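Local coordinates for protein putative immunoglobulin A1 protease (Bacteroides ovatus, PDB 3N6Z) that is of unproven function but may be an immunoglobulin A1 protease, and folds as a right-handed parallel beta-helix, at residues V71-G76 / Y98-D103; C171-E176 / S206-S211; G255-S260 / R285-S290. One frame throughout, in Å; residues are numbered along the deposited sequence. Where two conformers were deposited one is given.

Contact 1: V71-G76 / Y98-D103; sequences VYFQLG and YEIDFD
The Tyr-72 ring carries Asp-101 on one face. CB of Asp-101 sits 3.8 Å from the centroid of the Tyr-72 ring, offset toward the rim on the CD2 side, in a CH-pi contact. The carboxylate of Asp-101 leans over the same rim, its plane turned 27° from the ring. At the edge of the Phe-73 ring, near its plane, lies the carbonyl O of Asp-101. CD1 of that ring also meets CG2 of Ile-100 at 4.0 Å. The ring of Phe-102, with CG anti to the backbone N (chi1 -171°), reaches back across the strand pair. Its CD2 is 3.9 Å from CB of Phe-73, and its CZ is 3.7 Å from CG of Leu-75. Met-61 of helix 61-64 touches both phenylalanines.

Between these two sets of groups the strands run parallel, with Tyr-72 opposite Asp-101 and Phe-73 opposite Phe-102. Five backbone hydrogen bonds join them. Phe-73 N gives one to Asp-101 O (2.9 Å), and Phe-73 O takes one from Asp-103 N (3.0 Å). A water lies 2.8 Å from Phe-73 O and 2.7 Å from Asp-101 OD1, between the strands on the Tyr-72 face.

The arrangement is that of stacked parallel strands in a beta-helix, with one apolar and one polar face. Phe-73, Ile-100 and Phe-102 face the buried interior. On the other face Asp-101 is paired with Arg-131 of the next strand, a salt bridge that probably keeps the buried carboxylate ionised while its CB rests on the tyrosine.

Contact 2: C171-E176 / S206-S211; sequences CYTTGE and SNATVS
The backbones of Thr-173 to Glu-176 and Ser-206 to Thr-209 run parallel, 4° apart in direction, as neighbouring turns of the beta-helix. Both chains pass a corner here. Gly-175, at phi 121°, makes the turn in its segment, and a side chain there would jam against the preceding carbonyl. Two backbone hydrogen bonds hold the turns together: Asn-207 N to Thr-173 O (2.9 Å), nearly straight onto the carbonyl, and Thr-209 N to Gly-175 O (2.9 Å).

Among the side chains, Ser-206 lies against Thr-173. Ser-206 OG stands 2.8 Å from Thr-173 OG1 and 3.2 Å from Thr-173 O. Thr-173 OG1 also bonds to Gly-185 O. A chi1 of -176° swings OG of Ser-206 away from its own amide, and there it accepts from Ala-208 N in an ST turn. An alanine here would remove that hydroxyl and would probably leave Ala-208 N without its acceptor and the corner less firmly set. At the outer side, Thr-209 OG1 lies 3.4 Å from Glu-176 CB. A water links the turns, accepting from Gly-175 N (2.9 Å) and donating to Asn-207 O (2.8 Å).

Contact 3: G255-S260 / R285-S290; sequences GQIDKS and RIVGVS
The carbonyl of Gly-255 points at two successive amides of the facing segment. Gly-288 N gives it a weak, strongly bent hydrogen bond (3.0 Å, 122° at the hydrogen), while Val-289 N lies 2.9 Å from the same Gly-255 O. The absence of a side chain at Gly-288 matters, because a CB there would run into Gly-255 O. Further on, a well-formed bond follows: Ile-257 N to Val-289 O at 3.1 Å, almost straight (175°).

Gln-256 and Val-289 are bridge partners, and their side chains lie across one another. CB of Gln-256 meets CB of Val-289 at 3.8 Å. With chi1 at 167°, the extended glutamine chain carries OE1 past the CG1 methyl of Val-289, while Gln-256 NE2 bonds back to OD1 of Asp-258 from above the carboxylate plane. Asp-258 is also held by Arg-226. Ile-257 turns inward, with CD1 3.5 Å from Ser-290 O, and joins Val-287 beside Tyr-296.

At the far end Ser-290 faces Ile-257, its CB 3.3 Å from Ile-257 O. One water joins the two, donating to that carbonyl and hydrogen-bonded to Ser-290 OG. The aliphatic CE of Lys-259 passes by the same hydroxyl.

Just before the contact lies a classic bulge, Ile-286 and Val-287 set against the single Phe-327. Strand 254-257 turns a corner at Gly-255 and pairs with strand 287-289 of the next turn, as in a parallel beta-helix.

In the fold
The three contacts come in series along the chain, contact 1 first and contact 3 last. Each joins strands on successive turns of the parallel beta-helix. Contacts 1 and 3 lie on opposite sides of the chain's centre, with centres about 31 Å apart, yet both reach the same extended set of parallel strands. Contact 2 sits nearer the middle, about 22 Å from contact 1 and about 20 Å from contact 3 between centres. It marks the corner where strands 172-174 and 204-206 of one sheet give way to 176-179 and 209-212 of another. None of the contacts touches another. Together they sample the turn-to-turn pairing that builds the elongated body of the protein.

Contact 1: V71-G76 / Y98-D103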
ATOM      1  N   VAL A  71       1.513   7.208  18.825  1.00  7.87           N
ATOM      2  CA  VAL A  71       0.726   8.432  18.823  1.00  8.47           C
ATOM      3  C   VAL A  71      -0.445   8.259  17.837  1.00  7.17           C
ATOM      4  O   VAL A  71      -0.301   7.684  16.749  1.00  8.55           O
ATOM      5  CB  VAL A  71       1.607   9.679  18.500  1.00  7.70           C
ATOM      6  CG1 VAL A  71       0.754  10.958  18.388  1.00  9.09           C
ATOM      7  CG2 VAL A  71       2.688   9.824  19.565  1.00  9.56           C
ATOM      8  N   TYR A  72      -1.615   8.724  18.266  1.00  7.62           N
ATOM      9  CA  TYR A  72      -2.905   8.521  17.603  1.00  7.03           C
ATOM     10  C   TYR A  72      -3.350   9.807  16.899  1.00  7.79           C
ATOM     11  O   TYR A  72      -3.368  10.893  17.511  1.00  7.72           O
ATOM     12  CB  TYR A  72      -4.002   8.125  18.599  1.00  7.07           C
ATOM     13  CG  TYR A  72      -3.831   6.750  19.214  1.00  9.16           C
ATOM     14  CD1 TYR A  72      -2.792   6.471  20.108  1.00 10.97           C
ATOM     15  CD2 TYR A  72      -4.699   5.731  18.886  1.00 11.75           C
ATOM     16  CE1 TYR A  72      -2.658   5.215  20.677  1.00 13.61           C
ATOM     17  CE2 TYR A  72      -4.568   4.481  19.449  1.00 11.24           C
ATOM     18  CZ  TYR A  72      -3.542   4.210  20.310  1.00 11.81           C
ATOM     19  OH  TYR A  72      -3.441   2.932  20.881  1.00 16.07           O
ATOM     20  N   PHE A  73      -3.787   9.637  15.663  1.00  7.79           N
ATOM     21  CA  PHE A  73      -4.263  10.699  14.796  1.00  7.41           C
ATOM     22  C   PHE A  73      -5.572  10.267  14.153  1.00  7.47           C
ATOM     23  O   PHE A  73      -5.772   9.083  13.817  1.00  8.37           O
ATOM     24  CB  PHE A  73      -3.276  11.001  13.673  1.00  7.83           C
ATOM     25  CG  PHE A  73      -1.905  11.403  14.123  1.00  7.95           C
ATOM     26  CD1 PHE A  73      -0.913  10.455  14.330  1.00  8.49           C
ATOM     27  CD2 PHE A  73      -1.595  12.741  14.346  1.00  7.94           C
ATOM     28  CE1 PHE A  73       0.353  10.815  14.693  1.00  9.03           C
ATOM     29  CE2 PHE A  73      -0.313  13.104  14.722  1.00  8.27           C
ATOM     30  CZ  PHE A  73       0.655  12.145  14.901  1.00  8.10           C
ATOM     31  N   GLN A  74      -6.411  11.252  13.851  1.00  8.25           N
ATOM     32  CA  GLN A  74      -7.677  11.021  13.149  1.00  7.31           C
ATOM     33  C   GLN A  74      -7.970  12.186  12.208  1.00  7.82           C
ATOM     34  O   GLN A  74      -7.739  13.337  12.568  1.00  8.64           O
ATOM     35  CB  GLN A  74      -8.800  10.839  14.161  1.00  8.82           C
ATOM     36  CG  GLN A  74     -10.101  10.342  13.557  1.00  9.34           C
ATOM     37  CD  GLN A  74     -11.073   9.845  14.615  1.00 12.70           C
ATOM     38  OE1 GLN A  74     -10.689   9.104  15.566  1.00 14.88           O
ATOM     39  NE2 GLN A  74     -12.328  10.214  14.464  1.00 15.81           N
ATOM     40  N   LEU A  75      -8.468  11.875  11.022  1.00  8.31           N
ATOM     41  CA  LEU A  75      -8.983  12.932  10.143  1.00  8.04           C
ATOM     42  C   LEU A  75     -10.414  13.264  10.512  1.00  8.77           C
ATOM     43  O   LEU A  75     -11.235  12.346  10.685  1.00  9.89           O
ATOM     44  CB  LEU A  75      -8.960  12.521   8.670  1.00  8.17           C
ATOM     45  CG  LEU A  75      -7.581  12.165   8.077  1.00  7.40           C
ATOM     46  CD1 LEU A  75      -7.738  11.834   6.584  1.00  9.95           C
ATOM     47  CD2 LEU A  75      -6.606  13.349   8.269  1.00 10.35           C
ATOM     48  N   GLY A  76     -10.710  14.553  10.564  1.00  8.61           N
ATOM     49  CA  GLY A  76     -12.086  15.056  10.775  1.00  9.54           C
ATOM     50  C   GLY A  76     -12.696  15.685   9.540  1.00 10.61           C
ATOM     51  O   GLY A  76     -13.833  16.172   9.597  1.00 12.63           O
ATOM     52  N   TYR A  98       9.016   5.854  15.565  1.00  7.45           N
ATOM     53  CA  TYR A  98       7.689   6.414  15.820  1.00  7.28           C
ATOM     54  C   TYR A  98       6.578   5.471  15.400  1.00  8.10           C
ATOM     55  O   TYR A  98       6.324   5.325  14.200  1.00 13.10           O
ATOM     56  CB  TYR A  98       7.551   7.718  15.032  1.00  8.11           C
ATOM     57  CG  TYR A  98       8.584   8.774  15.375  1.00  8.59           C
ATOM     58  CD1 TYR A  98       8.816   9.149  16.693  1.00  9.87           C
ATOM     59  CD2 TYR A  98       9.299   9.398  14.387  1.00  8.40           C
ATOM     60  CE1 TYR A  98       9.739  10.139  17.006  1.00  8.27           C
ATOM     61  CE2 TYR A  98      10.208  10.387  14.677  1.00  8.94           C
ATOM     62  CZ  TYR A  98      10.433  10.756  15.989  1.00  8.13           C
ATOM     63  OH  TYR A  98      11.323  11.754  16.309  1.00 11.54           O
ATOM     64  N   GLU A  99       5.860   4.915  16.381  1.00  7.80           N
ATOM     65  CA  GLU A  99       4.674   4.124  16.136  1.00  7.81           C
ATOM     66  C   GLU A  99       3.475   5.061  15.963  1.00  7.42           C
ATOM     67  O   GLU A  99       3.370   6.094  16.646  1.00  7.90           O
ATOM     68  CB  GLU A  99       4.422   3.148  17.279  1.00  8.34           C
ATOM     69  CG  GLU A  99       5.531   2.107  17.436  1.00  9.06           C
ATOM     70  CD  GLU A  99       5.454   1.354  18.738  1.00  9.70           C
ATOM     71  OE1 GLU A  99       4.320   1.152  19.247  1.00 12.76           O
ATOM     72  OE2 GLU A  99       6.522   0.932  19.225  1.00 12.27           O
ATOM     73  N   ILE A 100       2.565   4.674  15.073  1.00  7.31           N
ATOM     74  CA  ILE A 100       1.446   5.532  14.681  1.00  7.48           C
ATOM     75  C   ILE A 100       0.161   4.741  14.548  1.00  7.22           C
ATOM     76  O   ILE A 100       0.144   3.627  14.017  1.00  8.65           O
ATOM     77  CB  ILE A 100       1.738   6.255  13.334  1.00  7.81           C
ATOM     78  CG1 ILE A 100       2.947   7.180  13.459  1.00  7.77           C
ATOM     79  CG2 ILE A 100       0.492   7.016  12.828  1.00  9.03           C
ATOM     80  CD1 ILE A 100       3.494   7.693  12.116  1.00  8.91           C
ATOM     81  N   ASP A 101      -0.910   5.295  15.099  1.00  7.56           N
ATOM     82  CA  ASP A 101      -2.282   4.851  14.850  1.00  8.04           C
ATOM     83  C   ASP A 101      -2.965   5.978  14.092  1.00  7.58           C
ATOM     84  O   ASP A 101      -3.094   7.067  14.602  1.00  8.26           O
ATOM     85  CB  ASP A 101      -3.034   4.525  16.150  1.00  8.68           C
ATOM     86  CG  ASP A 101      -4.356   3.873  15.881  1.00 10.08           C
ATOM     87  OD1 ASP A 101      -5.313   4.613  15.605  1.00 12.45           O
ATOM     88  OD2 ASP A 101      -4.428   2.629  15.905  1.00 13.65           O
ATOM     89  N   PHE A 102      -3.406   5.684  12.872  1.00  7.53           N
ATOM     90  CA  PHE A 102      -4.021   6.668  11.999  1.00  7.32           C
ATOM     91  C   PHE A 102      -5.387   6.163  11.537  1.00  7.79           C
ATOM     92  O   PHE A 102      -5.490   5.087  10.948  1.00  8.44           O
ATOM     93  CB  PHE A 102      -3.114   6.929  10.783  1.00  7.52           C
ATOM     94  CG  PHE A 102      -3.572   8.089   9.920  1.00  6.94           C
ATOM     95  CD1 PHE A 102      -4.520   7.910   8.935  1.00  8.83           C
ATOM     96  CD2 PHE A 102      -3.077   9.365  10.144  1.00  7.10           C
ATOM     97  CE1 PHE A 102      -4.950   8.964   8.148  1.00  9.63           C
ATOM     98  CE2 PHE A 102      -3.504  10.422   9.401  1.00  8.09           C
ATOM     99  CZ  PHE A 102      -4.435  10.213   8.381  1.00  9.06           C
ATOM    100  N   ASP A 103      -6.422   6.941  11.824  1.00  7.26           N
ATOM    101  CA  ASP A 103      -7.778   6.641  11.379  0.60  8.25           C
ATOM    102  C   ASP A 103      -8.260   7.783  10.495  1.00  7.60           C
ATOM    103  O   ASP A 103      -8.468   8.893  10.967  1.00  8.42           O
ATOM    104  CB  ASP A 103      -8.702   6.456  12.590  0.60  8.75           C
ATOM    105  CG  ASP A 103     -10.120   6.081  12.206  0.60 11.03           C
ATOM    106  OD1 ASP A 103     -10.387   5.774  11.016  0.60  9.53           O
ATOM    107  OD2 ASP A 103     -10.964   6.062  13.137  0.60 14.76           O
TER
HETATM  108  O   HOH W   1      -6.171   7.129  15.826  1.00 11.74           O

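Contact 2: C171-E176 / S206-S211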
ATOM      1  N   CYS A 171      -8.414   0.928   3.163  1.00  7.61           N
ATOM      2  CA  CYS A 171      -7.775   2.082   2.557  1.00  8.12           C
ATOM      3  C   CYS A 171      -7.687   1.928   1.040  1.00  7.67           C
ATOM      4  O   CYS A 171      -7.774   0.824   0.512  1.00  8.02           O
ATOM      5  CB  CYS A 171      -6.366   2.316   3.124  1.00  8.41           C
ATOM      6  SG  CYS A 171      -6.318   2.743   4.861  1.00  8.30           S
ATOM      7  N   TYR A 172      -7.440   3.031   0.348  1.00  7.49           N
ATOM      8  CA  TYR A 172      -7.208   2.984  -1.078  1.00  7.40           C
ATOM      9  C   TYR A 172      -6.281   4.072  -1.519  1.00  6.91           C
ATOM     10  O   TYR A 172      -6.098   5.082  -0.817  1.00  8.57           O
ATOM     11  CB  TYR A 172      -8.523   3.018  -1.861  1.00  7.37           C
ATOM     12  CG  TYR A 172      -9.220   4.363  -2.009  1.00  8.17           C
ATOM     13  CD1 TYR A 172      -8.971   5.165  -3.110  1.00  9.57           C
ATOM     14  CD2 TYR A 172     -10.213   4.755  -1.117  1.00  8.84           C
ATOM     15  CE1 TYR A 172      -9.701   6.349  -3.324  1.00  9.12           C
ATOM     16  CE2 TYR A 172     -10.931   5.951  -1.304  1.00  7.82           C
ATOM     17  CZ  TYR A 172     -10.687   6.719  -2.414  1.00  9.56           C
ATOM     18  OH  TYR A 172     -11.430   7.868  -2.632  1.00 11.09           O
ATOM     19  N   THR A 173      -5.675   3.860  -2.685  1.00  6.88           N
ATOM     20  CA  THR A 173      -4.832   4.851  -3.329  1.00  7.38           C
ATOM     21  C   THR A 173      -5.105   4.967  -4.811  1.00  8.04           C
ATOM     22  O   THR A 173      -5.462   3.990  -5.493  1.00  8.33           O
ATOM     23  CB  THR A 173      -3.325   4.593  -3.132  1.00  7.79           C
ATOM     24  OG1 THR A 173      -2.959   3.426  -3.857  1.00  8.16           O
ATOM     25  CG2 THR A 173      -2.971   4.402  -1.649  1.00  7.89           C
ATOM     26  N   THR A 174      -4.934   6.179  -5.296  1.00  8.38           N
ATOM     27  CA  THR A 174      -4.925   6.498  -6.739  1.00  8.49           C
ATOM     28  C   THR A 174      -3.783   7.464  -6.987  1.00  9.31           C
ATOM     29  O   THR A 174      -3.323   8.162  -6.072  1.00  8.84           O
ATOM     30  CB  THR A 174      -6.275   7.079  -7.243  1.00  9.00           C
ATOM     31  OG1 THR A 174      -6.317   8.509  -7.074  1.00  9.92           O
ATOM     32  CG2 THR A 174      -7.494   6.431  -6.520  1.00 10.07           C
ATOM     33  N   GLY A 175      -3.320   7.518  -8.243  1.00 10.07           N
ATOM     34  CA  GLY A 175      -2.207   8.376  -8.628  1.00  9.49           C
ATOM     35  C   GLY A 175      -1.041   7.592  -9.214  1.00  9.20           C
ATOM     36  O   GLY A 175      -1.247   6.789 -10.123  1.00 11.25           O
ATOM     37  N   GLU A 176       0.159   7.833  -8.701  1.00  8.95           N
ATOM     38  CA  GLU A 176       1.365   7.234  -9.244  0.60  9.10           C
ATOM     39  C   GLU A 176       2.423   6.980  -8.200  1.00  8.37           C
ATOM     40  O   GLU A 176       2.606   7.767  -7.266  1.00 10.15           O
ATOM     41  CB  GLU A 176       1.968   8.086 -10.359  0.60 10.52           C
ATOM     42  CG  GLU A 176       2.461   9.440  -9.905  0.60 12.96           C
ATOM     43  CD  GLU A 176       3.179  10.254 -10.984  0.60 19.11           C
ATOM     44  OE1 GLU A 176       3.498   9.723 -12.060  0.60 19.66           O
ATOM     45  OE2 GLU A 176       3.455  11.437 -10.733  0.60 19.26           O
ATOM     46  N   SER A 206      -6.247  -0.227  -5.129  1.00  8.09           N
ATOM     47  CA  SER A 206      -5.498   0.841  -5.744  1.00  8.05           C
ATOM     48  C   SER A 206      -5.759   0.922  -7.227  1.00  7.97           C
ATOM     49  O   SER A 206      -5.924  -0.111  -7.888  1.00  9.23           O
ATOM     50  CB  SER A 206      -4.007   0.648  -5.514  1.00  9.61           C
ATOM     51  OG  SER A 206      -3.219   1.713  -6.012  1.00  9.64           O
ATOM     52  N   ASN A 207      -5.791   2.162  -7.729  0.50  8.99           N
ATOM     53  CA  ASN A 207      -5.760   2.487  -9.141  0.50 10.25           C
ATOM     54  C   ASN A 207      -4.492   3.288  -9.522  0.50 11.66           C
ATOM     55  O   ASN A 207      -4.408   3.918 -10.604  1.00 15.90           O
ATOM     56  CB  ASN A 207      -7.032   3.261  -9.503  0.50 11.14           C
ATOM     57  CG  ASN A 207      -7.106   3.562 -10.967  0.50 11.30           C
ATOM     58  OD1 ASN A 207      -6.532   2.832 -11.777  0.50 11.96           O
ATOM     59  ND2 ASN A 207      -7.790   4.639 -11.320  0.50 14.11           N
ATOM     60  N   ALA A 208      -3.475   3.280  -8.674  1.00 12.39           N
ATOM     61  CA  ALA A 208      -2.244   3.999  -8.995  1.00 13.10           C
ATOM     62  C   ALA A 208      -1.448   3.295 -10.075  1.00 12.87           C
ATOM     63  O   ALA A 208      -1.425   2.080 -10.089  1.00 12.96           O
ATOM     64  CB  ALA A 208      -1.408   4.124  -7.727  1.00 13.16           C
ATOM     65  N   THR A 209      -0.802   4.059 -10.985  1.00 10.52           N
ATOM     66  CA  THR A 209       0.237   3.492 -11.841  0.60 10.52           C
ATOM     67  C   THR A 209       1.440   3.205 -10.954  1.00 10.32           C
ATOM     68  O   THR A 209       1.826   4.023 -10.107  1.00 13.61           O
ATOM     69  CB  THR A 209       0.642   4.358 -13.018  0.60 11.18           C
ATOM     70  OG1 THR A 209       1.172   5.587 -12.518  0.60 13.92           O
ATOM     71  CG2 THR A 209      -0.559   4.609 -13.915  0.60 12.34           C
ATOM     72  N   VAL A 210       2.013   2.016 -11.114  1.00  8.89           N
ATOM     73  CA  VAL A 210       3.067   1.530 -10.229  1.00  9.15           C
ATOM     74  C   VAL A 210       4.242   1.094 -11.100  1.00  9.25           C
ATOM     75  O   VAL A 210       4.087   0.219 -11.952  1.00 10.91           O
ATOM     76  CB  VAL A 210       2.577   0.333  -9.371  1.00  7.92           C
ATOM     77  CG1 VAL A 210       3.692  -0.216  -8.504  1.00  9.96           C
ATOM     78  CG2 VAL A 210       1.364   0.750  -8.488  1.00  9.82           C
ATOM     79  N   SER A 211       5.427   1.674 -10.875  1.00  9.38           N
ATOM     80  CA  SER A 211       6.595   1.398 -11.697  0.60  9.65           C
ATOM     81  C   SER A 211       7.816   1.209 -10.813  1.00  9.55           C
ATOM     82  O   SER A 211       8.126   2.079  -9.983  1.00 10.92           O
ATOM     83  CB  SER A 211       6.817   2.549 -12.686  0.60 12.12           C
ATOM     84  OG  SER A 211       8.060   2.432 -13.344  0.60 15.85           O
TER
HETATM   85  O   HOH W   2      -4.818   6.729 -10.599  1.00 18.05           O

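Contact 3: G255-S260 / R285-S290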
ATOM      1  N   GLY A 255       4.758  -8.034  -6.179  1.00  7.30           N
ATOM      2  CA  GLY A 255       5.916  -8.276  -7.050  1.00  8.91           C
ATOM      3  C   GLY A 255       6.710  -9.527  -6.696  1.00  8.71           C
ATOM      4  O   GLY A 255       6.820 -10.446  -7.517  1.00  9.71           O
ATOM      5  N   GLN A 256       7.232  -9.567  -5.480  1.00  9.41           N
ATOM      6  CA  GLN A 256       8.177 -10.585  -5.050  1.00  8.65           C
ATOM      7  C   GLN A 256       7.976 -11.047  -3.629  1.00  9.08           C
ATOM      8  O   GLN A 256       7.802 -10.229  -2.727  1.00  9.09           O
ATOM      9  CB  GLN A 256       9.618 -10.064  -5.173  1.00  8.75           C
ATOM     10  CG  GLN A 256      10.678 -10.921  -4.477  1.00  9.89           C
ATOM     11  CD  GLN A 256      12.097 -10.555  -4.832  1.00 11.90           C
ATOM     12  OE1 GLN A 256      12.428 -10.360  -6.007  1.00 13.08           O
ATOM     13  NE2 GLN A 256      12.949 -10.452  -3.800  1.00 13.08           N
ATOM     14  N   ILE A 257       8.092 -12.345  -3.415  1.00  8.79           N
ATOM     15  CA  ILE A 257       8.326 -12.928  -2.085  1.00  8.96           C
ATOM     16  C   ILE A 257       9.828 -13.186  -1.985  1.00  9.36           C
ATOM     17  O   ILE A 257      10.424 -13.845  -2.854  1.00 10.60           O
ATOM     18  CB  ILE A 257       7.570 -14.274  -1.868  1.00  9.34           C
ATOM     19  CG1 ILE A 257       6.072 -14.135  -2.169  1.00 10.15           C
ATOM     20  CG2 ILE A 257       7.787 -14.766  -0.430  1.00 11.59           C
ATOM     21  CD1 ILE A 257       5.319 -15.499  -2.192  1.00 10.75           C
ATOM     22  N   ASP A 258      10.471 -12.655  -0.942  1.00  9.99           N
ATOM     23  CA  ASP A 258      11.902 -12.954  -0.749  1.00 11.06           C
ATOM     24  C   ASP A 258      12.128 -14.454  -0.513  1.00 12.01           C
ATOM     25  O   ASP A 258      11.296 -15.147   0.060  1.00 12.08           O
ATOM     26  CB  ASP A 258      12.446 -12.194   0.457  1.00 11.22           C
ATOM     27  CG  ASP A 258      12.911 -10.800   0.128  1.00 12.68           C
ATOM     28  OD1 ASP A 258      12.508 -10.247  -0.927  1.00 13.36           O
ATOM     29  OD2 ASP A 258      13.716 -10.242   0.944  1.00 16.83           O
ATOM     30  N   LYS A 259      13.319 -14.918  -0.901  1.00 11.71           N
ATOM     31  CA  LYS A 259      13.734 -16.272  -0.559  1.00 12.97           C
ATOM     32  C   LYS A 259      13.657 -16.496   0.941  1.00 12.50           C
ATOM     33  O   LYS A 259      13.919 -15.582   1.736  1.00 13.14           O
ATOM     34  CB  LYS A 259      15.161 -16.566  -1.030  1.00 14.24           C
ATOM     35  CG  LYS A 259      15.356 -16.483  -2.546  1.00 16.41           C
ATOM     36  CD  LYS A 259      14.571 -17.547  -3.299  1.00 19.78           C
ATOM     37  CE  LYS A 259      14.884 -17.513  -4.790  1.00 23.48           C
ATOM     38  NZ  LYS A 259      16.233 -18.035  -5.114  1.00 29.79           N
ATOM     39  N   SER A 260      13.229 -17.691   1.314  1.00 13.80           N
ATOM     40  CA  SER A 260      13.092 -18.116   2.716  1.00 15.99           C
ATOM     41  C   SER A 260      11.994 -17.389   3.475  1.00 13.97           C
ATOM     42  O   SER A 260      11.902 -17.518   4.709  1.00 17.41           O
ATOM     43  CB  SER A 260      14.418 -18.007   3.477  1.00 17.96           C
ATOM     44  OG  SER A 260      15.385 -18.797   2.832  1.00 21.69           O
ATOM     45  N   ARG A 285      -0.002 -12.804 -12.907  1.00  9.28           N
ATOM     46  CA  ARG A 285      -1.229 -12.015 -12.712  1.00  8.81           C
ATOM     47  C   ARG A 285      -1.359 -11.639 -11.243  1.00  7.57           C
ATOM     48  O   ARG A 285      -1.843 -10.552 -10.940  1.00  9.61           O
ATOM     49  CB  ARG A 285      -2.478 -12.697 -13.239  1.00  8.66           C
ATOM     50  CG  ARG A 285      -2.425 -13.030 -14.711  1.00  9.95           C
ATOM     51  CD  ARG A 285      -3.787 -13.423 -15.290  1.00 10.60           C
ATOM     52  NE  ARG A 285      -4.263 -14.683 -14.728  1.00 11.06           N
ATOM     53  CZ  ARG A 285      -5.043 -15.560 -15.353  1.00 10.36           C
ATOM     54  NH1 ARG A 285      -5.532 -15.285 -16.558  1.00 11.69           N
ATOM     55  NH2 ARG A 285      -5.331 -16.709 -14.756  1.00 11.48           N
ATOM     56  N   ILE A 286      -0.992 -12.548 -10.325  1.00  8.34           N
ATOM     57  CA  ILE A 286      -1.066 -12.252  -8.879  1.00  8.99           C
ATOM     58  C   ILE A 286       0.314 -11.912  -8.295  1.00  7.79           C
ATOM     59  O   ILE A 286       0.487 -10.866  -7.633  1.00  8.62           O
ATOM     60  CB  ILE A 286      -1.731 -13.410  -8.076  1.00  8.60           C
ATOM     61  CG1 ILE A 286      -3.039 -13.905  -8.743  1.00 10.39           C
ATOM     62  CG2 ILE A 286      -2.033 -12.986  -6.615  1.00  9.37           C
ATOM     63  CD1 ILE A 286      -4.109 -12.815  -8.858  1.00 10.71           C
ATOM     64  N   VAL A 287       1.273 -12.824  -8.454  1.00  8.45           N
ATOM     65  CA  VAL A 287       2.618 -12.706  -7.859  1.00  7.71           C
ATOM     66  C   VAL A 287       3.669 -12.917  -8.942  1.00  8.77           C
ATOM     67  O   VAL A 287       3.590 -13.886  -9.718  1.00  9.01           O
ATOM     68  CB  VAL A 287       2.853 -13.730  -6.728  1.00  8.73           C
ATOM     69  CG1 VAL A 287       4.232 -13.549  -6.140  1.00  9.68           C
ATOM     70  CG2 VAL A 287       1.750 -13.663  -5.660  1.00  9.89           C
ATOM     71  N   GLY A 288       4.694 -12.057  -8.949  1.00  9.11           N
ATOM     72  CA  GLY A 288       5.746 -12.099  -9.981  1.00  9.13           C
ATOM     73  C   GLY A 288       7.004 -12.919  -9.759  1.00 10.14           C
ATOM     74  O   GLY A 288       7.596 -13.368 -10.756  1.00 10.65           O
ATOM     75  N   VAL A 289       7.417 -13.128  -8.503  1.00  9.87           N
ATOM     76  CA  VAL A 289       8.686 -13.788  -8.188  1.00  9.31           C
ATOM     77  C   VAL A 289       8.570 -14.648  -6.948  1.00  9.79           C
ATOM     78  O   VAL A 289       8.034 -14.199  -5.918  1.00 10.22           O
ATOM     79  CB  VAL A 289       9.841 -12.772  -7.899  1.00 10.27           C
ATOM     80  CG1 VAL A 289      11.213 -13.509  -7.773  1.00 13.21           C
ATOM     81  CG2 VAL A 289       9.891 -11.663  -8.935  1.00 13.00           C
ATOM     82  N   SER A 290       9.130 -15.868  -7.026  1.00  9.13           N
ATOM     83  CA  SER A 290       9.138 -16.838  -5.935  1.00 10.65           C
ATOM     84  C   SER A 290       7.727 -17.086  -5.421  1.00  9.76           C
ATOM     85  O   SER A 290       7.511 -17.312  -4.233  1.00  9.91           O
ATOM     86  CB  SER A 290      10.102 -16.412  -4.830  1.00 10.85           C
ATOM     87  OG  SER A 290      11.440 -16.506  -5.316  1.00 12.45           O
TER
HETATM   88  O   HOH W   3      12.684 -14.295  -4.342  1.00 15.79           O